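Local structure of NDP-rhamnosyltransferase (Saccharopolyspora spinosa, 3TSA) at residues A[21-26]-A[200-205]; A[43-46]-A[50-53]; A[297-302]-A[307-312]. The protein belongs to the glycosyltransferases of GT-B fold, pairing two Rossmann-like domains, each built on a parallel sheet flanked by helices. One frame throughout, in Å; residues are numbered along the deposited sequence.

Contact 1: residues A[21-26]-A[200-205]; sequences LCWALQ and VPYNGS
An offset edge-to-face aromatic pair, Trp23 on Tyr202, joins helix 19-27 of the N-terminal Rossmann-like domain to the loop between strands 195-196 and 206-207. The six-membered ring of the indole presents its edge to the face of the phenol ring, with centroids 5.3 Å apart and planes at 79°. The far corner of the indole does the touching: Trp23 CH2 comes to 3.6 Å from Tyr202 CD1, and Trp23 CZ2 lies 4.0 Å from Tyr202 CE1. Tyr202 reaches the helix because its CG stands anti to the backbone N (chi1 175°). The opposite face of its ring carries the loop's own backbone, Gly204 N sitting 3.5 Å above the ring plane and over the ring centre, which clamps the phenol between indole and main chain. Outside the pair, Trp23 stacks on Trp23 of the second subunit, so the cluster runs into the dimer interface. No hydrogen bond links the two segments. The one polar atom of the indole, NE1, is instead satisfied by Ala47 O, so the buried pair itself is probably held by dispersion and by the fit of a C-H edge to a pi face.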
loop_
_atom_site.group_PDB
_atom_site.type_symbol
_atom_site.label_atom_id
_atom_site.label_comp_id
_atom_site.label_asym_id
_atom_site.label_seq_id
_atom_site.Cartn_x
_atom_site.Cartn_y
_atom_site.Cartn_z
ATOM N N LEU A 21 -7.908 -2.103 -5.166
ATOM C CA LEU A 21 -9.242 -1.889 -4.588
ATOM C C LEU A 21 -9.150 -1.674 -3.051
ATOM O O LEU A 21 -9.875 -0.835 -2.477
ATOM C CB LEU A 21 -10.177 -3.083 -4.906
ATOM C CG LEU A 21 -11.627 -2.915 -4.464
ATOM C CD1 LEU A 21 -12.335 -1.633 -4.998
ATOM C CD2 LEU A 21 -12.429 -4.137 -4.943
ATOM N N CYS A 22 -8.297 -2.450 -2.391
ATOM C CA CYS A 22 -8.109 -2.301 -0.931
ATOM C C CYS A 22 -7.626 -0.863 -0.656
ATOM O O CYS A 22 -8.096 -0.238 0.341
ATOM C CB CYS A 22 -7.081 -3.304 -0.407
ATOM S SG CYS A 22 -7.784 -4.962 -0.337
ATOM N N TRP A 23 -6.718 -0.360 -1.505
ATOM C CA TRP A 23 -6.115 0.957 -1.301
ATOM C C TRP A 23 -7.185 1.986 -1.617
ATOM O O TRP A 23 -7.243 2.972 -0.922
ATOM C CB TRP A 23 -5.086 1.236 -2.325
ATOM C CG TRP A 23 -3.793 0.657 -2.105
ATOM C CD1 TRP A 23 -3.251 0.196 -0.885
ATOM C CD2 TRP A 23 -2.789 0.501 -3.113
ATOM N NE1 TRP A 23 -1.973 -0.263 -1.150
ATOM C CE2 TRP A 23 -1.659 -0.063 -2.490
ATOM C CE3 TRP A 23 -2.726 0.817 -4.516
ATOM C CZ2 TRP A 23 -0.453 -0.327 -3.237
ATOM C CZ3 TRP A 23 -1.616 0.461 -5.228
ATOM C CH2 TRP A 23 -0.488 -0.114 -4.590
ATOM N N ALA A 24 -8.000 1.772 -2.683
ATOM C CA ALA A 24 -9.140 2.684 -2.981
ATOM C C ALA A 24 -10.057 2.837 -1.760
ATOM O O ALA A 24 -10.498 3.941 -1.482
ATOM C CB ALA A 24 -9.989 2.159 -4.166
ATOM N N LEU A 25 -10.377 1.713 -1.108
ATOM C CA LEU A 25 -11.224 1.667 0.088
ATOM C C LEU A 25 -10.591 2.525 1.197
ATOM O O LEU A 25 -11.262 3.407 1.733
ATOM C CB LEU A 25 -11.459 0.198 0.541
ATOM C CG LEU A 25 -12.479 -0.476 -0.386
ATOM C CD1 LEU A 25 -12.356 -1.980 -0.266
ATOM C CD2 LEU A 25 -13.917 -0.041 -0.027
ATOM N N GLN A 26 -9.298 2.310 1.505
ATOM C CA GLN A 26 -8.673 3.013 2.628
ATOM C C GLN A 26 -8.524 4.484 2.241
ATOM O O GLN A 26 -8.711 5.348 3.101
ATOM C CB GLN A 26 -7.317 2.364 2.909
ATOM C CG GLN A 26 -7.574 0.951 3.489
ATOM C CD GLN A 26 -6.311 0.320 4.133
ATOM O OE1 GLN A 26 -5.220 0.723 3.873
ATOM N NE2 GLN A 26 -6.533 -0.581 5.053
ATOM N N VAL A 200 -5.523 -2.267 -12.370
ATOM C CA VAL A 200 -4.446 -1.296 -12.123
ATOM C C VAL A 200 -3.240 -2.156 -11.871
ATOM O O VAL A 200 -3.255 -2.985 -10.980
ATOM C CB VAL A 200 -4.738 -0.496 -10.861
ATOM C CG1 VAL A 200 -3.506 0.374 -10.513
ATOM C CG2 VAL A 200 -5.905 0.411 -11.153
ATOM N N PRO A 201 -2.179 -1.944 -12.644
ATOM C CA PRO A 201 -1.056 -2.839 -12.424
ATOM C C PRO A 201 -0.531 -2.654 -11.006
ATOM O O PRO A 201 -0.317 -1.521 -10.527
ATOM C CB PRO A 201 -0.039 -2.420 -13.512
ATOM C CG PRO A 201 -0.916 -1.942 -14.627
ATOM C CD PRO A 201 -2.036 -1.151 -13.880
ATOM N N TYR A 202 -0.456 -3.741 -10.282
ATOM C CA TYR A 202 0.247 -3.774 -9.025
ATOM C C TYR A 202 1.019 -5.013 -9.077
ATOM O O TYR A 202 0.455 -6.109 -9.080
ATOM C CB TYR A 202 -0.692 -3.853 -7.803
ATOM C CG TYR A 202 0.096 -4.013 -6.532
ATOM C CD1 TYR A 202 0.976 -2.992 -6.103
ATOM C CD2 TYR A 202 0.040 -5.210 -5.801
ATOM C CE1 TYR A 202 1.748 -3.186 -4.929
ATOM C CE2 TYR A 202 0.825 -5.444 -4.600
ATOM C CZ TYR A 202 1.664 -4.346 -4.178
ATOM O OH TYR A 202 2.492 -4.518 -3.058
ATOM N N ASN A 203 2.342 -4.829 -9.099
ATOM C CA ASN A 203 3.255 -5.950 -9.152
ATOM C C ASN A 203 4.257 -5.917 -7.985
ATOM O O ASN A 203 5.424 -6.338 -8.151
ATOM C CB ASN A 203 4.058 -5.888 -10.453
ATOM C CG ASN A 203 3.264 -5.367 -11.643
ATOM O OD1 ASN A 203 3.622 -4.333 -12.232
ATOM N ND2 ASN A 203 2.244 -6.111 -12.043
ATOM N N GLY A 204 3.846 -5.374 -6.840
ATOM C CA GLY A 204 4.705 -5.364 -5.658
ATOM C C GLY A 204 5.433 -4.026 -5.609
ATOM O O GLY A 204 5.294 -3.179 -6.492
ATOM N N SER A 205 6.250 -3.880 -4.569
ATOM C CA SER A 205 7.092 -2.695 -4.435
ATOM C C SER A 205 8.487 -2.898 -5.014
ATOM O O SER A 205 8.871 -4.016 -5.335
ATOM C CB SER A 205 7.173 -2.352 -2.983
ATOM O OG SER A 205 7.966 -3.351 -2.328
#

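Contact 2: residues A[43-46]-A[50-53]; sequences TAHG and TTAG
Helix packs on strand here, inside a right-handed beta-alpha-beta unit of the N-terminal Rossmann-like domain: Ala44 and His45 of helix 38-46 meet Thr51 of strand 50-53, one side chain receiving two neighbours. The connection is short, and the backbones come nearest at His45 and Thr50, whose CA atoms are 6.3 Å apart. Thr51 works with both its branches. Its hydroxyl takes the position between the backbone N and the carbonyl carbon (chi1 61°), which carries OG1 to the imidazole while the methyl turns to the alanine. His45 NE2 and Thr51 OG1 form a hydrogen bond of 2.8 Å in which either may be the donor. The hydroxyl approaches at the edge of the imidazole, near its plane, and the bond is moderately bent at 149°. Thr51 CG2, 3.6 Å from His45 NE2, sits well out of the ring plane, obliquely beside the NE2 corner. Along one edge, strand 50-53 is bonded through the backbones of Thr50 and Ala52 to strand 31-36, the first strand of the unit. Along the other, Thr50 and Thr51 pair in a parallel ladder with a strand of the second subunit, which carries the sheet across the interface; Gly206 of that subunit packs against His45. The histidine therefore ties helix 38-46 to a strand at the subunit interface. The tightest point is apolar: Ala44 CB and Thr51 CG2 are 3.3 Å apart, closer than usual van der Waals contact.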
loop_
_atom_site.group_PDB
_atom_site.type_symbol
_atom_site.label_atom_id
_atom_site.label_comp_id
_atom_site.label_asym_id
_atom_site.label_seq_id
_atom_site.Cartn_x
_atom_site.Cartn_y
_atom_site.Cartn_z
ATOM N N THR A 43 2.741 -10.870 1.379
ATOM C CA THR A 43 2.134 -10.190 0.234
ATOM C C THR A 43 1.233 -8.999 0.766
ATOM O O THR A 43 1.273 -7.846 0.227
ATOM C CB THR A 43 1.276 -11.143 -0.496
ATOM O OG1 THR A 43 2.165 -12.205 -0.939
ATOM C CG2 THR A 43 0.697 -10.463 -1.782
ATOM N N ALA A 44 0.480 -9.316 1.809
ATOM C CA ALA A 44 -0.464 -8.339 2.428
ATOM C C ALA A 44 0.314 -7.142 3.046
ATOM O O ALA A 44 0.137 -5.964 2.722
ATOM C CB ALA A 44 -1.376 -9.038 3.496
ATOM N N HIS A 45 1.282 -7.496 3.886
ATOM C CA HIS A 45 2.120 -6.530 4.495
ATOM C C HIS A 45 2.937 -5.747 3.532
ATOM O O HIS A 45 3.071 -4.485 3.689
ATOM C CB HIS A 45 2.996 -7.121 5.601
ATOM C CG HIS A 45 2.226 -7.687 6.747
ATOM N ND1 HIS A 45 2.819 -8.443 7.733
ATOM C CD2 HIS A 45 0.905 -7.595 7.086
ATOM C CE1 HIS A 45 1.908 -8.794 8.629
ATOM N NE2 HIS A 45 0.732 -8.322 8.245
ATOM N N GLY A 46 3.382 -6.397 2.444
ATOM C CA GLY A 46 4.234 -5.723 1.460
ATOM C C GLY A 46 3.504 -4.654 0.664
ATOM O O GLY A 46 4.132 -3.820 0.051
ATOM N N THR A 50 -3.075 -4.329 6.425
ATOM C CA THR A 50 -3.071 -5.054 7.704
ATOM C C THR A 50 -3.821 -6.398 7.608
ATOM O O THR A 50 -4.776 -6.526 6.832
ATOM C CB THR A 50 -3.653 -4.190 8.868
ATOM O OG1 THR A 50 -4.962 -3.821 8.543
ATOM C CG2 THR A 50 -2.778 -2.944 9.051
ATOM N N THR A 51 -3.427 -7.297 8.507
ATOM C CA THR A 51 -3.895 -8.685 8.506
ATOM C C THR A 51 -4.500 -9.174 9.808
ATOM O O THR A 51 -4.285 -8.614 10.912
ATOM C CB THR A 51 -2.765 -9.665 8.121
ATOM O OG1 THR A 51 -1.683 -9.581 9.066
ATOM C CG2 THR A 51 -2.291 -9.422 6.690
ATOM N N ALA A 52 -5.357 -10.171 9.654
ATOM C CA ALA A 52 -5.788 -10.980 10.779
ATOM C C ALA A 52 -5.231 -12.369 10.465
ATOM O O ALA A 52 -5.452 -12.905 9.378
ATOM C CB ALA A 52 -7.285 -11.004 10.882
ATOM N N GLY A 53 -4.469 -12.929 11.398
ATOM C CA GLY A 53 -3.900 -14.262 11.121
ATOM C C GLY A 53 -4.903 -15.406 11.133
ATOM O O GLY A 53 -5.847 -15.469 11.962
#

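Contact 3: residues A[297-302]-A[307-312]; sequences GTAFTA and IPQLVL
Gln309 turns its CG anti to its own carbonyl carbon (chi1 -56°) and heads toward helix 296-304, and the bend at its second torsion brings CG and CD up to Ala302 CB. Ile307, two residues earlier, sets CG2 anti to the backbone N; its CB faces the helix while the end of the chain leads away. The alanines make close approach possible. Gln309 CG and CD each come to 3.8 Å from Ala302 CB, and the end of Gln309 lies near Ala299. Beside this, Ala302 CB is 4.2 Å from Ile307 CB, and the carbonyl oxygen Ala302 O lies 3.6 Å from Ile307 CB. One hydrogen bond crosses the contact: the N-H of Ile307 donates to Ala302 O at an N to O distance of 2.9 Å, nearly straight at the hydrogen (167°). The donor stands above the carbonyl plane, 38° out of it. This bond spans five residues and fastens the turn after the helix to the helix itself. In the first turn of the helix, Gly297 O is gripped twice, by Thr301 N at 3.0 Å and by Thr301 OG1 at 2.7 Å, the two donors coming from opposite faces of its plane; the threonine hydroxyl is thereby held against the helix backbone and is also bonded to Tyr199 OH. The contact closes the beta-alpha-beta unit formed by strand 289-292, helix 296-304 and strand 309-311. In the sheet, strand 309-311 runs between strands 289-292 and 331-333, Leu310 bonding to Val290 and Cys292, Gln309 to Ala330 and Ile332. Helix 318-327 touches Ala299 and Gln309 beside the contact, while helix 343-354 packs on Pro308 and Leu310.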
loop_
_atom_site.group_PDB
_atom_site.type_symbol
_atom_site.label_atom_id
_atom_site.label_comp_id
_atom_site.label_asym_id
_atom_site.label_seq_id
_atom_site.Cartn_x
_atom_site.Cartn_y
_atom_site.Cartn_z
ATOM N N GLY A 297 -1.553 -11.195 -13.188
ATOM C CA GLY A 297 -0.872 -9.899 -12.890
ATOM C C GLY A 297 0.144 -9.504 -13.984
ATOM O O GLY A 297 0.099 -8.379 -14.542
ATOM N N THR A 298 0.978 -10.476 -14.376
ATOM C CA THR A 298 1.957 -10.269 -15.476
ATOM C C THR A 298 1.181 -9.976 -16.754
ATOM O O THR A 298 1.464 -8.973 -17.464
ATOM C CB THR A 298 2.870 -11.446 -15.594
ATOM O OG1 THR A 298 3.717 -11.499 -14.399
ATOM C CG2 THR A 298 3.722 -11.326 -16.911
ATOM N N ALA A 299 0.193 -10.828 -17.037
ATOM C CA ALA A 299 -0.506 -10.727 -18.358
ATOM C C ALA A 299 -1.384 -9.482 -18.452
ATOM O O ALA A 299 -1.421 -8.833 -19.506
ATOM C CB ALA A 299 -1.319 -11.999 -18.617
ATOM N N PHE A 300 -2.117 -9.159 -17.384
ATOM C CA PHE A 300 -2.974 -8.001 -17.443
ATOM C C PHE A 300 -2.130 -6.719 -17.436
ATOM O O PHE A 300 -2.538 -5.712 -18.022
ATOM C CB PHE A 300 -4.002 -8.009 -16.289
ATOM C CG PHE A 300 -5.146 -8.956 -16.485
ATOM C CD1 PHE A 300 -5.190 -9.926 -17.507
ATOM C CD2 PHE A 300 -6.189 -8.895 -15.604
ATOM C CE1 PHE A 300 -6.346 -10.816 -17.631
ATOM C CE2 PHE A 300 -7.317 -9.700 -15.759
ATOM C CZ PHE A 300 -7.361 -10.697 -16.750
ATOM N N THR A 301 -0.942 -6.748 -16.812
ATOM C CA THR A 301 -0.088 -5.563 -16.841
ATOM C C THR A 301 0.386 -5.379 -18.275
ATOM O O THR A 301 0.356 -4.261 -18.796
ATOM C CB THR A 301 1.103 -5.695 -15.893
ATOM O OG1 THR A 301 0.626 -5.689 -14.549
ATOM C CG2 THR A 301 2.106 -4.586 -16.065
ATOM N N ALA A 302 0.859 -6.483 -18.911
ATOM C CA ALA A 302 1.257 -6.416 -20.295
ATOM C C ALA A 302 0.064 -5.892 -21.156
ATOM O O ALA A 302 0.263 -4.969 -21.974
ATOM C CB ALA A 302 1.789 -7.765 -20.811
ATOM N N ILE A 307 1.161 -4.491 -24.742
ATOM C CA ILE A 307 2.355 -5.306 -25.040
ATOM C C ILE A 307 1.897 -6.759 -25.328
ATOM O O ILE A 307 1.274 -7.400 -24.488
ATOM C CB ILE A 307 3.308 -5.314 -23.874
ATOM C CG1 ILE A 307 3.720 -3.906 -23.365
ATOM C CG2 ILE A 307 4.622 -6.100 -24.263
ATOM C CD1 ILE A 307 4.239 -3.025 -24.457
ATOM N N PRO A 308 2.206 -7.249 -26.530
ATOM C CA PRO A 308 1.758 -8.622 -26.804
ATOM C C PRO A 308 2.527 -9.650 -25.992
ATOM O O PRO A 308 3.602 -9.392 -25.466
ATOM C CB PRO A 308 2.009 -8.827 -28.287
ATOM C CG PRO A 308 3.014 -7.847 -28.677
ATOM C CD PRO A 308 2.894 -6.644 -27.680
ATOM N N GLN A 309 1.953 -10.856 -25.907
ATOM C CA GLN A 309 2.497 -11.892 -25.067
ATOM C C GLN A 309 2.603 -13.198 -25.805
ATOM O O GLN A 309 1.780 -13.543 -26.641
ATOM C CB GLN A 309 1.660 -12.137 -23.783
ATOM C CG GLN A 309 1.487 -10.855 -22.948
ATOM C CD GLN A 309 0.048 -10.525 -22.727
ATOM O OE1 GLN A 309 -0.436 -9.466 -23.140
ATOM N NE2 GLN A 309 -0.665 -11.438 -22.113
ATOM N N LEU A 310 3.663 -13.903 -25.458
ATOM C CA LEU A 310 3.812 -15.319 -25.868
ATOM C C LEU A 310 3.548 -16.104 -24.558
ATOM O O LEU A 310 4.295 -15.943 -23.609
ATOM C CB LEU A 310 5.239 -15.490 -26.273
ATOM C CG LEU A 310 5.556 -16.586 -27.308
ATOM C CD1 LEU A 310 7.031 -16.821 -27.636
ATOM C CD2 LEU A 310 4.733 -17.775 -27.304
ATOM N N VAL A 311 2.525 -16.976 -24.561
ATOM C CA VAL A 311 1.979 -17.486 -23.316
ATOM C C VAL A 311 2.241 -18.989 -23.269
ATOM O O VAL A 311 1.994 -19.680 -24.246
ATOM C CB VAL A 311 0.469 -17.241 -23.197
ATOM C CG1 VAL A 311 0.035 -17.543 -21.737
ATOM C CG2 VAL A 311 0.122 -15.726 -23.485
ATOM N N LEU A 312 2.852 -19.425 -22.187
ATOM C CA LEU A 312 3.069 -20.887 -21.981
ATOM C C LEU A 312 2.224 -21.315 -20.829
ATOM O O LEU A 312 2.671 -21.489 -19.699
ATOM C CB LEU A 312 4.550 -21.109 -21.696
ATOM C CG LEU A 312 5.682 -20.794 -22.720
ATOM C CD1 LEU A 312 5.777 -19.401 -23.097
ATOM C CD2 LEU A 312 6.977 -21.126 -21.954
#

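From the N terminus, the chain first passes helix 19-27, the opening half of contact 1. Contact 2 then closes a short loop, 43-46 to 50-53, wholly within the long one that contact 1 completes only at 200-205. Contact 3 follows in series as another short closure, 297-302 to 307-312, in the six-stranded sheet. Contacts 1 and 2 both belong to the region of the seven-stranded sheet and both reach the second subunit; Tyr202 OH packs near Gly46 O. Loop 200-205 also bridges the two halves of the fold, Asn203 ND2 probably hydrogen-bonding to Thr301 OG1. Contacts 2 and 3 do not touch, their centres lying about 27 Å apart.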